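Local coordinates for YARHG domain-containing protein (Legionella pneumophila subsp. pneumophila, PDB 4G2A) that is of unknown function, though it may be a nutrient-binding protein, and joins a strand-rich DUF4424-type portion to a helical YARHG domain, at residues M152-V157 against E190-A195; C232-I237 against R241-Y246; P247-D252 against N308-K313. One frame throughout, in Å; residues are numbered along the deposited sequence. Where two conformers were deposited one is given.

Contact 1. Residues M152-V157 against E190-A195; sequences MGYHWV and EIDQKA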
loop_
_atom_site.group_PDB
_atom_site.type_symbol
_atom_site.label_atom_id
_atom_site.label_comp_id
_atom_site.label_asym_id
_atom_site.label_seq_id
_atom_site.Cartn_x
_atom_site.Cartn_y
_atom_site.Cartn_z
HETATM N N MSE A 152 -3.707 -1.573 -14.029
HETATM C CA MSE A 152 -3.116 -2.903 -14.213
HETATM C C MSE A 152 -3.674 -3.858 -13.162
HETATM O O MSE A 152 -3.436 -5.067 -13.219
HETATM C CB MSE A 152 -1.578 -2.833 -14.117
HETATM C CG MSE A 152 -0.943 -1.784 -15.033
HETATM SE SE MSE A 152 -0.934 -2.292 -16.913
HETATM C CE MSE A 152 -2.609 -1.623 -17.477
ATOM N N GLY A 153 -4.405 -3.289 -12.202
ATOM C CA GLY A 153 -5.000 -4.016 -11.092
ATOM C C GLY A 153 -4.137 -4.092 -9.867
ATOM O O GLY A 153 -4.441 -4.851 -8.948
ATOM N N TYR A 154 -3.066 -3.315 -9.835
ATOM C CA TYR A 154 -2.159 -3.333 -8.690
ATOM C C TYR A 154 -2.648 -2.471 -7.542
ATOM O O TYR A 154 -3.375 -1.513 -7.759
ATOM C CB TYR A 154 -0.773 -2.819 -9.094
ATOM C CG TYR A 154 -0.110 -3.490 -10.272
ATOM C CD1 TYR A 154 -0.399 -4.814 -10.605
ATOM C CD2 TYR A 154 0.887 -2.837 -10.995
ATOM C CE1 TYR A 154 0.269 -5.460 -11.642
ATOM C CE2 TYR A 154 1.551 -3.469 -12.041
ATOM C CZ TYR A 154 1.245 -4.786 -12.357
ATOM O OH TYR A 154 1.900 -5.416 -13.396
ATOM N N HIS A 155 -2.226 -2.815 -6.325
ATOM C CA HIS A 155 -2.404 -2.058 -5.081
ATOM C C HIS A 155 -0.989 -1.721 -4.636
ATOM O O HIS A 155 -0.106 -2.584 -4.679
ATOM C CB HIS A 155 -3.175 -2.854 -4.022
ATOM C CG HIS A 155 -4.650 -2.568 -3.965
ATOM N ND1 HIS A 155 -5.559 -3.280 -4.745
ATOM C CD2 HIS A 155 -5.338 -1.729 -3.153
ATOM C CE1 HIS A 155 -6.757 -2.815 -4.417
ATOM N NE2 HIS A 155 -6.678 -1.875 -3.474
ATOM N N TRP A 156 -0.733 -0.457 -4.361
ATOM C CA TRP A 156 0.595 0.001 -3.963
ATOM C C TRP A 156 0.603 0.486 -2.524
ATOM O O TRP A 156 -0.245 1.281 -2.123
ATOM C CB TRP A 156 1.075 1.129 -4.880
ATOM C CG TRP A 156 1.440 0.686 -6.263
ATOM C CD1 TRP A 156 0.658 0.745 -7.376
ATOM C CD2 TRP A 156 2.717 0.188 -6.694
ATOM N NE1 TRP A 156 1.349 0.279 -8.465
ATOM C CE2 TRP A 156 2.617 -0.075 -8.077
ATOM C CE3 TRP A 156 3.937 -0.082 -6.036
ATOM C CZ2 TRP A 156 3.693 -0.582 -8.828
ATOM C CZ3 TRP A 156 5.003 -0.578 -6.778
ATOM C CH2 TRP A 156 4.869 -0.844 -8.155
ATOM N N VAL A 157 1.560 0.006 -1.749
ATOM C CA VAL A 157 1.761 0.442 -0.367
ATOM C C VAL A 157 3.193 0.953 -0.369
ATOM O O VAL A 157 4.085 0.288 -0.894
ATOM C CB VAL A 157 1.399 -0.604 0.736
ATOM C CG1 VAL A 157 1.776 -2.017 0.327
ATOM C CG2 VAL A 157 1.993 -0.248 2.093
ATOM N N GLU A 190 4.911 -12.083 -8.001
ATOM C CA GLU A 190 4.599 -13.524 -7.899
ATOM C C GLU A 190 3.568 -13.949 -9.006
ATOM O O GLU A 190 3.387 -15.143 -9.251
ATOM C CB GLU A 190 4.050 -13.891 -6.504
ATOM C CG GLU A 190 5.057 -13.813 -5.363
ATOM C CD GLU A 190 4.507 -14.153 -3.988
ATOM O OE1 GLU A 190 3.529 -13.504 -3.554
ATOM O OE2 GLU A 190 5.073 -15.055 -3.329
ATOM N N ILE A 191 2.913 -12.964 -9.670
ATOM C CA ILE A 191 1.915 -13.190 -10.719
ATOM C C ILE A 191 2.443 -12.637 -12.067
ATOM O O ILE A 191 2.466 -13.380 -13.048
ATOM C CB ILE A 191 0.536 -12.608 -10.283
ATOM C CG1 ILE A 191 -0.068 -13.546 -9.181
ATOM C CG2 ILE A 191 -0.423 -12.434 -11.496
ATOM C CD1 ILE A 191 -1.232 -13.101 -8.471
ATOM N N ASP A 192 2.870 -11.354 -12.104
ATOM C CA ASP A 192 3.501 -10.687 -13.257
ATOM C C ASP A 192 5.016 -10.737 -12.993
ATOM O O ASP A 192 5.636 -9.738 -12.613
ATOM C CB ASP A 192 2.954 -9.249 -13.427
ATOM C CG ASP A 192 1.454 -9.161 -13.670
ATOM O OD1 ASP A 192 0.815 -10.222 -13.849
ATOM O OD2 ASP A 192 0.922 -8.025 -13.706
ATOM N N GLN A 193 5.578 -11.955 -13.180
ATOM C CA GLN A 193 6.975 -12.346 -12.940
ATOM C C GLN A 193 7.983 -11.673 -13.904
ATOM O O GLN A 193 9.203 -11.810 -13.720
ATOM C CB GLN A 193 7.110 -13.887 -13.024
ATOM C CG GLN A 193 6.894 -14.504 -14.418
ATOM C CD GLN A 193 5.440 -14.718 -14.760
ATOM O OE1 GLN A 193 4.779 -13.853 -15.351
ATOM N NE2 GLN A 193 4.915 -15.879 -14.402
ATOM N N LYS A 194 7.479 -10.950 -14.914
ATOM C CA LYS A 194 8.246 -10.279 -15.969
ATOM C C LYS A 194 9.141 -9.098 -15.484
ATOM O O LYS A 194 10.361 -9.133 -15.710
ATOM C CB LYS A 194 7.297 -9.757 -17.085
ATOM C CG LYS A 194 6.092 -10.654 -17.434
ATOM C CD LYS A 194 4.813 -10.211 -16.711
ATOM C CE LYS A 194 3.601 -11.023 -17.097
ATOM N NZ LYS A 194 3.050 -10.600 -18.415
ATOM N N ALA A 195 8.532 -8.051 -14.863
ATOM C CA ALA A 195 9.171 -6.787 -14.478
ATOM C C ALA A 195 9.767 -6.715 -13.056
ATOM O O ALA A 195 9.177 -7.192 -12.081
ATOM C CB ALA A 195 8.178 -5.656 -14.651
#
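Asp192 and Tyr154 meet through a single hydrogen bond, a compact example of how one side chain can hold an irregular loop against the residues beside a strand. Along the loop 190-195, Glu190 forms a salt bridge with Arg214, and Asp192 is the residue that reaches across. Its OD2 accepts a hydrogen bond from Tyr154 OH at 2.8 Å, through the anti lone pair, the one directed away from OD1. Asp192 OD2 lies in the plane of the tyrosine ring at its edge, 3.4 Å from Tyr154 CE1, while the carboxylate plane is turned 58° from the ring. OD1 makes a salt bridge with Lys243, so both oxygens of this buried carboxylate are engaged, which should stabilise its negative charge. One face of the Tyr154 ring is covered by Met152 CB, 3.7 Å above its centre. The same ring meets that of Phe234 at a steep angle and touches Cys188 and Cys232, the two halves of a disulfide. Tyr154 thus lies beside strand 155-160, next to its antiparallel neighbour 229-235, with helix 236-250 supplying Lys243 from the YARHG side.

Contact 2. Residues C232-I237 against R241-Y246; sequences CLFTGI and RYKVIY. With SO4 (sulfate ion), chain M.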
loop_
_atom_site.group_PDB
_atom_site.type_symbol
_atom_site.label_atom_id
_atom_site.label_comp_id
_atom_site.label_asym_id
_atom_site.label_seq_id
_atom_site.Cartn_x
_atom_site.Cartn_y
_atom_site.Cartn_z
ATOM N N CYS A 232 4.081 -3.775 -4.120
ATOM C CA CYS A 232 3.018 -3.942 -5.093
ATOM C C CYS A 232 2.272 -5.272 -4.816
ATOM O O CYS A 232 2.891 -6.349 -4.814
ATOM C CB CYS A 232 3.609 -3.903 -6.495
ATOM S SG CYS A 232 2.373 -3.829 -7.798
ATOM N N LEU A 233 0.958 -5.185 -4.557
ATOM C CA LEU A 233 0.129 -6.344 -4.189
ATOM C C LEU A 233 -1.078 -6.559 -5.057
ATOM O O LEU A 233 -1.660 -5.601 -5.578
ATOM C CB LEU A 233 -0.396 -6.194 -2.745
ATOM C CG LEU A 233 0.606 -6.116 -1.599
ATOM C CD1 LEU A 233 -0.113 -5.816 -0.289
ATOM C CD2 LEU A 233 1.418 -7.387 -1.488
ATOM N N PHE A 234 -1.510 -7.824 -5.141
ATOM C CA PHE A 234 -2.758 -8.189 -5.787
ATOM C C PHE A 234 -3.730 -8.563 -4.695
ATOM O O PHE A 234 -3.382 -9.338 -3.818
ATOM C CB PHE A 234 -2.601 -9.354 -6.803
ATOM C CG PHE A 234 -2.359 -8.960 -8.239
ATOM C CD1 PHE A 234 -3.292 -8.199 -8.937
ATOM C CD2 PHE A 234 -1.224 -9.394 -8.911
ATOM C CE1 PHE A 234 -3.061 -7.828 -10.260
ATOM C CE2 PHE A 234 -0.993 -9.027 -10.236
ATOM C CZ PHE A 234 -1.915 -8.246 -10.903
ATOM N N THR A 235 -4.930 -8.012 -4.739
ATOM C CA THR A 235 -6.023 -8.366 -3.842
ATOM C C THR A 235 -6.905 -9.313 -4.645
ATOM O O THR A 235 -6.718 -9.418 -5.861
ATOM C CB THR A 235 -6.752 -7.116 -3.356
ATOM O OG1 THR A 235 -7.163 -6.384 -4.501
ATOM C CG2 THR A 235 -5.909 -6.251 -2.437
ATOM N N GLY A 236 -7.830 -10.001 -3.984
ATOM C CA GLY A 236 -8.704 -10.989 -4.615
ATOM C C GLY A 236 -9.484 -10.530 -5.835
ATOM O O GLY A 236 -9.242 -11.013 -6.947
ATOM N N ILE A 237 -10.433 -9.603 -5.635
ATOM C CA ILE A 237 -11.315 -9.090 -6.692
ATOM C C ILE A 237 -10.478 -8.400 -7.789
ATOM O O ILE A 237 -10.751 -8.628 -8.964
ATOM C CB ILE A 237 -12.415 -8.138 -6.107
ATOM C CG1 ILE A 237 -13.176 -8.762 -4.900
ATOM C CG2 ILE A 237 -13.345 -7.603 -7.184
ATOM C CD1 ILE A 237 -14.607 -9.127 -5.058
ATOM N N ARG A 241 -10.501 -9.352 -11.721
ATOM C CA ARG A 241 -10.969 -8.343 -12.668
ATOM C C ARG A 241 -9.931 -7.990 -13.736
ATOM O O ARG A 241 -10.233 -8.057 -14.918
ATOM C CB ARG A 241 -11.424 -7.080 -11.939
ATOM C CG ARG A 241 -12.717 -7.348 -11.218
ATOM C CD ARG A 241 -13.333 -6.142 -10.584
ATOM N NE ARG A 241 -14.603 -6.528 -9.969
ATOM C CZ ARG A 241 -15.432 -5.679 -9.378
ATOM N NH1 ARG A 241 -15.139 -4.384 -9.328
ATOM N NH2 ARG A 241 -16.570 -6.113 -8.850
ATOM N N TYR A 242 -8.719 -7.664 -13.340
ATOM C CA TYR A 242 -7.718 -7.210 -14.288
ATOM C C TYR A 242 -6.928 -8.316 -14.975
ATOM O O TYR A 242 -6.433 -8.075 -16.074
ATOM C CB TYR A 242 -6.777 -6.237 -13.602
ATOM C CG TYR A 242 -7.455 -4.931 -13.264
ATOM C CD1 TYR A 242 -8.160 -4.773 -12.075
ATOM C CD2 TYR A 242 -7.404 -3.854 -14.140
ATOM C CE1 TYR A 242 -8.755 -3.558 -11.741
ATOM C CE2 TYR A 242 -7.990 -2.629 -13.820
ATOM C CZ TYR A 242 -8.668 -2.484 -12.619
ATOM O OH TYR A 242 -9.253 -1.271 -12.322
ATOM N N LYS A 243 -6.800 -9.502 -14.362
ATOM C CA LYS A 243 -6.027 -10.589 -14.958
ATOM C C LYS A 243 -6.902 -11.675 -15.585
ATOM O O LYS A 243 -6.378 -12.494 -16.344
ATOM C CB LYS A 243 -5.070 -11.228 -13.927
ATOM C CG LYS A 243 -4.082 -10.260 -13.263
ATOM C CD LYS A 243 -3.114 -9.565 -14.216
ATOM C CE LYS A 243 -2.192 -10.508 -14.948
ATOM N NZ LYS A 243 -1.192 -9.750 -15.741
ATOM N N VAL A 244 -8.207 -11.713 -15.270
ATOM C CA VAL A 244 -9.063 -12.764 -15.816
ATOM C C VAL A 244 -10.210 -12.160 -16.629
ATOM O O VAL A 244 -10.318 -12.503 -17.797
ATOM C CB VAL A 244 -9.574 -13.792 -14.755
ATOM C CG1 VAL A 244 -10.275 -14.966 -15.424
ATOM C CG2 VAL A 244 -8.428 -14.320 -13.868
ATOM N N ILE A 245 -11.047 -11.272 -16.051
ATOM C CA ILE A 245 -12.242 -10.735 -16.735
ATOM C C ILE A 245 -11.898 -9.687 -17.820
ATOM O O ILE A 245 -12.278 -9.879 -18.978
ATOM C CB ILE A 245 -13.312 -10.159 -15.743
ATOM C CG1 ILE A 245 -13.690 -11.098 -14.539
ATOM C CG2 ILE A 245 -14.544 -9.599 -16.448
ATOM C CD1 ILE A 245 -13.831 -12.574 -14.746
ATOM N N TYR A 246 -11.243 -8.567 -17.439
ATOM C CA TYR A 246 -10.951 -7.452 -18.353
ATOM C C TYR A 246 -10.076 -7.873 -19.581
ATOM O O TYR A 246 -10.395 -7.408 -20.673
ATOM C CB TYR A 246 -10.337 -6.245 -17.610
ATOM C CG TYR A 246 -11.200 -5.623 -16.519
ATOM C CD1 TYR A 246 -12.487 -6.099 -16.251
ATOM C CD2 TYR A 246 -10.723 -4.572 -15.739
ATOM C CE1 TYR A 246 -13.261 -5.563 -15.217
ATOM C CE2 TYR A 246 -11.496 -4.016 -14.714
ATOM C CZ TYR A 246 -12.767 -4.510 -14.460
ATOM O OH TYR A 246 -13.535 -3.949 -13.460
HETATM S S SO4 M . -18.752 -2.996 -8.579
HETATM O O1 SO4 M . -19.912 -2.746 -9.449
HETATM O O2 SO4 M . -17.531 -2.490 -9.232
HETATM O O3 SO4 M . -18.937 -2.311 -7.284
HETATM O O4 SO4 M . -18.639 -4.444 -8.354
#
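Ile237 and Arg241 are joined first through the backbone: Arg241 N donates to Ile237 O at 2.9 Å with an N-H...O angle of 155°, an i to i+4 bond of the first turns of helix 236-250. From Arg241 onward the helix widens, Tyr246 N bonding to Arg241 O across five residues, 2.8 Å apart, in a pi-type turn.

Van der Waals contact follows the same pair outward. The two side chains run alongside each other and point the same way, and Ile237 CG2, anti to its own nitrogen, lies over one face of the guanidinium, offset toward the rim and tight at 3.2 Å from Arg241 NE. A second meeting, between carbons, is made by Phe234, on the last part of the strand. Phe234 CZ is 3.8 Å from Lys243 CD, and the two side chains cross at about a right angle. Bends at chi2 and chi3 fold the methylenes of Lys243 past the ring, and its NZ forms a salt bridge with Asp192.

These contacts lie at the junction of the two domains, where strand 229-235 passes directly into helix 236-250, much of which falls in the YARHG range; Cys232, in the same strand, is tied to Cys188 by a disulfide.

Hydrogen bonds gather at the end of Arg241. Extended from CG to NE, the chain presents the guanidinium edge to a sulfate, probably from the crystallisation liquor: Arg241 NH2 donates to sulfate O4 at 2.7 Å and Arg241 NH1 to sulfate O2 at 3.1 Å. Further bonds from NE to Gln276 and from NH2 to Tyr277 limit the rotation of the guanidinium.

Contact 3. Residues P247-D252 against N308-K313; sequences PWLNSD and NEEDKK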
loop_
_atom_site.group_PDB
_atom_site.type_symbol
_atom_site.label_atom_id
_atom_site.label_comp_id
_atom_site.label_asym_id
_atom_site.label_seq_id
_atom_site.Cartn_x
_atom_site.Cartn_y
_atom_site.Cartn_z
ATOM N N PRO A 247 -9.049 -8.771 -19.501
ATOM C CA PRO A 247 -8.320 -9.141 -20.732
ATOM C C PRO A 247 -9.249 -9.703 -21.818
ATOM O O PRO A 247 -9.049 -9.356 -22.983
ATOM C CB PRO A 247 -7.322 -10.187 -20.250
ATOM C CG PRO A 247 -7.118 -9.863 -18.821
ATOM C CD PRO A 247 -8.449 -9.431 -18.324
ATOM N N TRP A 248 -10.295 -10.507 -21.432
ATOM C CA TRP A 248 -11.298 -11.059 -22.354
ATOM C C TRP A 248 -12.206 -9.977 -22.905
ATOM O O TRP A 248 -12.583 -10.032 -24.082
ATOM C CB TRP A 248 -12.165 -12.143 -21.683
ATOM C CG TRP A 248 -11.458 -13.444 -21.512
ATOM C CD1 TRP A 248 -11.054 -14.005 -20.341
ATOM C CD2 TRP A 248 -11.027 -14.329 -22.554
ATOM N NE1 TRP A 248 -10.350 -15.165 -20.586
ATOM C CE2 TRP A 248 -10.328 -15.392 -21.938
ATOM C CE3 TRP A 248 -11.149 -14.319 -23.956
ATOM C CZ2 TRP A 248 -9.795 -16.459 -22.671
ATOM C CZ3 TRP A 248 -10.608 -15.369 -24.678
ATOM C CH2 TRP A 248 -9.935 -16.419 -24.038
ATOM N N LEU A 249 -12.573 -8.996 -22.065
ATOM C CA LEU A 249 -13.454 -7.927 -22.524
ATOM C C LEU A 249 -12.725 -6.954 -23.443
ATOM O O LEU A 249 -13.331 -6.491 -24.400
ATOM C CB LEU A 249 -14.116 -7.188 -21.350
ATOM C CG LEU A 249 -15.195 -7.977 -20.600
ATOM C CD1 LEU A 249 -15.483 -7.361 -19.280
ATOM C CD2 LEU A 249 -16.475 -8.028 -21.378
ATOM N N ASN A 250 -11.431 -6.698 -23.201
ATOM C CA ASN A 250 -10.613 -5.772 -23.993
ATOM C C ASN A 250 -10.018 -6.423 -25.253
ATOM O O ASN A 250 -9.526 -5.707 -26.125
ATOM C CB ASN A 250 -9.485 -5.182 -23.142
ATOM C CG ASN A 250 -9.941 -4.411 -21.927
ATOM O OD1 ASN A 250 -11.052 -3.882 -21.857
ATOM N ND2 ASN A 250 -9.068 -4.306 -20.948
ATOM N N SER A 251 -10.079 -7.769 -25.344
ATOM C CA SER A 251 -9.578 -8.566 -26.463
ATOM C C SER A 251 -10.234 -8.132 -27.768
ATOM O O SER A 251 -11.438 -7.834 -27.790
ATOM C CB SER A 251 -9.819 -10.051 -26.211
ATOM O OG SER A 251 -9.144 -10.852 -27.169
ATOM N N ASP A 252 -9.415 -8.096 -28.846
ATOM C CA ASP A 252 -9.819 -7.680 -30.196
ATOM C C ASP A 252 -10.660 -8.754 -30.910
ATOM O O ASP A 252 -11.619 -8.408 -31.620
ATOM C CB ASP A 252 -8.583 -7.313 -31.048
ATOM C CG ASP A 252 -7.507 -8.386 -31.156
ATOM O OD1 ASP A 252 -7.169 -9.003 -30.117
ATOM O OD2 ASP A 252 -6.948 -8.554 -32.263
ATOM N N ASN A 308 -21.575 -7.460 -11.622
ATOM C CA ASN A 308 -21.576 -6.119 -12.178
ATOM C C ASN A 308 -21.730 -6.195 -13.709
ATOM O O ASN A 308 -21.885 -7.288 -14.262
ATOM C CB ASN A 308 -20.316 -5.326 -11.724
ATOM C CG ASN A 308 -18.960 -5.773 -12.237
ATOM O OD1 ASN A 308 -18.826 -6.452 -13.248
ATOM N ND2 ASN A 308 -17.900 -5.278 -11.620
ATOM N N GLU A 309 -21.721 -5.026 -14.378
ATOM C CA GLU A 309 -21.905 -4.895 -15.828
ATOM C C GLU A 309 -20.802 -5.608 -16.620
ATOM O O GLU A 309 -21.104 -6.201 -17.651
ATOM C CB GLU A 309 -22.008 -3.410 -16.228
ATOM C CG GLU A 309 -23.329 -2.790 -15.786
ATOM C CD GLU A 309 -23.517 -1.297 -15.997
ATOM O OE1 GLU A 309 -23.129 -0.788 -17.076
ATOM O OE2 GLU A 309 -24.111 -0.646 -15.105
ATOM N N GLU A 310 -19.543 -5.582 -16.125
ATOM C CA GLU A 310 -18.399 -6.238 -16.772
ATOM C C GLU A 310 -18.587 -7.755 -16.785
ATOM O O GLU A 310 -18.374 -8.381 -17.824
ATOM C CB GLU A 310 -17.069 -5.868 -16.080
ATOM C CG GLU A 310 -16.568 -4.457 -16.348
ATOM C CD GLU A 310 -17.380 -3.350 -15.709
ATOM O OE1 GLU A 310 -17.353 -3.234 -14.462
ATOM O OE2 GLU A 310 -18.075 -2.624 -16.456
ATOM N N ASP A 311 -19.000 -8.330 -15.636
ATOM C CA ASP A 311 -19.284 -9.753 -15.438
ATOM C C ASP A 311 -20.327 -10.230 -16.425
ATOM O O ASP A 311 -20.085 -11.186 -17.145
ATOM C CB ASP A 311 -19.787 -9.999 -14.008
ATOM C CG ASP A 311 -18.862 -9.544 -12.888
ATOM O OD1 ASP A 311 -17.635 -9.426 -13.129
ATOM O OD2 ASP A 311 -19.361 -9.281 -11.784
ATOM N N LYS A 312 -21.465 -9.529 -16.482
ATOM C CA LYS A 312 -22.606 -9.774 -17.370
ATOM C C LYS A 312 -22.186 -9.702 -18.865
ATOM O O LYS A 312 -22.584 -10.578 -19.634
ATOM C CB LYS A 312 -23.742 -8.787 -17.059
ATOM C CG LYS A 312 -24.327 -9.011 -15.675
ATOM C CD LYS A 312 -25.119 -7.831 -15.167
ATOM C CE LYS A 312 -25.682 -8.130 -13.795
ATOM N NZ LYS A 312 -26.131 -6.901 -13.088
ATOM N N LYS A 313 -21.332 -8.721 -19.248
ATOM C CA LYS A 313 -20.796 -8.600 -20.619
ATOM C C LYS A 313 -19.944 -9.821 -20.988
ATOM O O LYS A 313 -20.049 -10.313 -22.115
ATOM C CB LYS A 313 -19.974 -7.313 -20.812
ATOM C CG LYS A 313 -20.807 -6.066 -21.003
ATOM C CD LYS A 313 -19.921 -4.833 -21.148
ATOM C CE LYS A 313 -20.743 -3.613 -21.475
ATOM N NZ LYS A 313 -19.889 -2.437 -21.780
#
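Leu249 is the residue through which segment 247-252, at the end of helix 236-250, rests on segment 308-313, at the first turn of helix 309-321: a worked case of two segments meeting by one branched side chain. Ahead of it, Pro247 stands at a kink, where its ring nitrogen has no bond to the preceding turn. Trp248 packs elsewhere, onto Lys257 and Leu258 of helix 254-259, Leu269 of helix 263-275 and Leu314.

Leu249 then turns toward the partner helix. With CG anti to the carbonyl carbon (chi1 -72°), its two methyls reach residues three apart, one turn of the neighbouring helix. Leu249 CD1 approaches Glu310 O at 3.4 Å and Glu310 CB at 3.9 Å. Leu249 CD2 lies 3.6 Å from Lys313 CB. The leucine crosses both side chains at about a right angle, so it meets their roots, while the polar ends continue outward: Glu310 bends at chi2 and Lys313 runs on extended beyond CG. The contact is therefore mostly aliphatic, with one methyl against a carbonyl oxygen, and charged at its margin, near the protein surface. Leu249 also touches Met317, one turn further along that helix.

The facing helix is secured at its beginning. Asn308 occupies the N-cap position, and Asn308 N donates to Asp311 OD2 at 2.9 Å, nearly straight at 163°, although the donor stands 44° out of the carboxylate plane. Asp311 is held by more than this bond, because OD2 also receives Tyr277 OH and OD1 receives Gln276 NE2. A bond from the N-cap backbone to the side chain of the third helical residue is the backbone half of a capping box, here starting the last helix of the helical part of the chain, which falls in the YARHG range.

The three contacts follow one another along the chain and trace a path from the strands into the helical domain. Contacts 1 and 2 have centres 9 Å apart and are joined by a salt bridge, Asp192 OD1 to Lys243 NZ at 2.8 Å, and by the pairing of strands 155-160 and 229-235. Contacts 2 and 3 share helix 236-250, with centres 13 Å apart; Tyr246 CE1 packs on Glu310 CG at 3.7 Å. Contacts 1 and 3 do not touch, their nearest atoms being about 8 Å apart. The sulfate bound in contact 2 lies about 5 Å from the Glu310 side chain of contact 3, so any pocket it marks would border both.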